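Local coordinates for protein putative N-acetylneuraminate lyase ([Ruminococcus] gnavus ATCC 29149, PDB 6RB7) that belongs to the dihydrodipicolinate synthetase family of parallel beta/alpha-barrel proteins, at residues V290-L295 and L301-V306. Sequence-based numbering, arbitrary orientation.
Sequences VIKAIL and LELGAV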
loop_
_atom_site.group_PDB
_atom_site.type_symbol
_atom_site.label_atom_id
_atom_site.label_comp_id
_atom_site.label_asym_id
_atom_site.label_seq_id
_atom_site.Cartn_x
_atom_site.Cartn_y
_atom_site.Cartn_z
ATOM N N VAL A 290 -16.063 16.875 16.815
ATOM C CA VAL A 290 -17.253 17.443 16.137
ATOM C C VAL A 290 -18.497 16.777 16.707
ATOM O O VAL A 290 -19.448 17.456 17.050
ATOM C CB VAL A 290 -17.166 17.281 14.607
ATOM C CG1 VAL A 290 -18.468 17.642 13.942
ATOM C CG2 VAL A 290 -15.995 18.039 14.050
ATOM N N ILE A 291 -18.507 15.438 16.816
ATOM C CA ILE A 291 -19.724 14.741 17.308
ATOM C C ILE A 291 -20.045 15.168 18.743
ATOM O O ILE A 291 -21.205 15.417 19.035
ATOM C CB ILE A 291 -19.554 13.198 17.181
ATOM C CG1 ILE A 291 -19.556 12.795 15.701
ATOM C CG2 ILE A 291 -20.658 12.491 17.941
ATOM C CD1 ILE A 291 -19.210 11.341 15.476
ATOM N N LYS A 292 -19.044 15.280 19.627
ATOM C CA LYS A 292 -19.361 15.680 21.018
ATOM C C LYS A 292 -19.960 17.084 21.013
ATOM O O LYS A 292 -20.881 17.325 21.788
ATOM C CB LYS A 292 -18.094 15.595 21.856
ATOM C CG LYS A 292 -17.618 14.166 22.046
ATOM C CD LYS A 292 -16.358 14.028 22.887
ATOM C CE LYS A 292 -15.731 12.649 22.727
ATOM N NZ LYS A 292 -14.634 12.469 23.691
ATOM N N ALA A 293 -19.488 17.972 20.145
ATOM C CA ALA A 293 -20.025 19.353 20.083
ATOM C C ALA A 293 -21.467 19.329 19.527
ATOM O O ALA A 293 -22.340 20.091 19.993
ATOM C CB ALA A 293 -19.118 20.249 19.301
ATOM N N ILE A 294 -21.730 18.482 18.532
ATOM C CA ILE A 294 -23.094 18.295 17.986
ATOM C C ILE A 294 -24.012 17.820 19.111
ATOM O O ILE A 294 -25.174 18.297 19.186
ATOM C CB ILE A 294 -23.109 17.315 16.802
ATOM C CG1 ILE A 294 -22.433 17.985 15.608
ATOM C CG2 ILE A 294 -24.512 16.869 16.484
ATOM C CD1 ILE A 294 -22.139 17.047 14.454
ATOM N N LEU A 295 -23.594 16.853 19.912
ATOM C CA LEU A 295 -24.479 16.306 20.967
ATOM C C LEU A 295 -24.733 17.370 22.042
ATOM O O LEU A 295 -25.805 17.329 22.646
ATOM C CB LEU A 295 -23.878 15.025 21.543
ATOM C CG LEU A 295 -23.934 13.849 20.568
ATOM C CD1 LEU A 295 -23.222 12.664 21.162
ATOM C CD2 LEU A 295 -25.366 13.551 20.197
ATOM N N LEU A 301 -25.976 17.291 25.853
ATOM C CA LEU A 301 -25.056 16.364 26.538
ATOM C C LEU A 301 -23.677 17.013 26.616
ATOM O O LEU A 301 -23.234 17.627 25.636
ATOM C CB LEU A 301 -24.975 15.063 25.742
ATOM C CG LEU A 301 -26.176 14.132 25.831
ATOM C CD1 LEU A 301 -26.035 13.005 24.804
ATOM C CD2 LEU A 301 -26.306 13.541 27.238
ATOM N N GLU A 302 -22.997 16.828 27.741
ATOM C CA GLU A 302 -21.635 17.348 27.999
ATOM C C GLU A 302 -20.685 16.156 28.056
ATOM O O GLU A 302 -20.690 15.454 29.091
ATOM C CB GLU A 302 -21.607 18.128 29.310
ATOM C CG GLU A 302 -22.402 19.408 29.238
ATOM C CD GLU A 302 -21.679 20.588 28.622
ATOM O OE1 GLU A 302 -22.242 21.706 28.665
ATOM O OE2 GLU A 302 -20.584 20.412 28.074
ATOM N N LEU A 303 -19.957 15.892 26.973
ATOM C CA LEU A 303 -19.094 14.684 26.860
ATOM C C LEU A 303 -17.626 15.076 26.999
ATOM O O LEU A 303 -16.762 14.185 26.919
ATOM C CB LEU A 303 -19.274 13.978 25.512
ATOM C CG LEU A 303 -20.530 13.135 25.326
ATOM C CD1 LEU A 303 -21.706 14.046 25.024
ATOM C CD2 LEU A 303 -20.314 12.132 24.188
ATOM N N GLY A 304 -17.329 16.362 27.129
ATOM C CA GLY A 304 -15.928 16.800 27.195
ATOM C C GLY A 304 -15.289 16.843 25.820
ATOM O O GLY A 304 -15.972 16.831 24.798
ATOM N N ALA A 305 -13.992 16.983 25.849
ATOM C CA ALA A 305 -13.143 17.197 24.660
ATOM C C ALA A 305 -12.758 15.818 24.120
ATOM O O ALA A 305 -13.310 14.793 24.547
ATOM C CB ALA A 305 -11.909 17.948 25.093
ATOM N N VAL A 306 -11.833 15.797 23.189
ATOM C CA VAL A 306 -11.168 14.539 22.798
ATOM C C VAL A 306 -9.780 14.531 23.432
ATOM O O VAL A 306 -9.193 15.603 23.709
ATOM C CB VAL A 306 -11.070 14.352 21.268
ATOM C CG1 VAL A 306 -12.437 14.052 20.683
ATOM C CG2 VAL A 306 -10.387 15.501 20.573
HETATM O O HOH W 1 -20.695 17.407 24.539
#
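Lys292 approaches two flat backbone carbonyls of the loop, those of Gly304 and Ala305; no ring takes part. Its CD sits 3.4 Å from Gly304 O, while its ammonium donates to Ala305 O (NZ to O 2.8 Å), arriving tilted 29° from the carbonyl plane. At the other end Leu301 N donates to Leu295 O at 3.2 Å.

With CG anti to the carbonyl carbon (chi1 -68°) and everything beyond it extended, the lysine side chain leads out from the helix and across the loop, past Leu303 to Ala305 and Val306. Lys292 CG lies 3.8 Å from Leu303 CB, the two side chains crossing at a slant, and near the lysine's end Val306 CG1 comes within 4.0 Å of Lys292 NZ. The charge is thus carried past apolar surface into a buried site, where Glu83 forms a salt bridge with NZ and Ala47 O accepts a further hydrogen bond. Three partners fix the ammonium, and the carboxylate probably helps to keep it protonated.

Leu295 supplies the other apolar patch: its CB faces Leu303 CD1 at 4.2 Å and also meets Leu301 CB. Beside these apolar contacts a water ties the loop backbone to the helix, donating to Lys292 O and Leu301 O and accepting from Leu303 N. It engages a carbonyl midway along helix 287-299 and bridges to the turning chain.

The arrangement folds the loop after helix 287-299 back along that helix before the chain continues to helix 317-335. Helix 57-70 packs against the leucines through Tyr66 and Leu63, whereas Ile294 is directed to helices 263-281 and 317-335, among the C-terminal helices that follow the last barrel strand, 238-241.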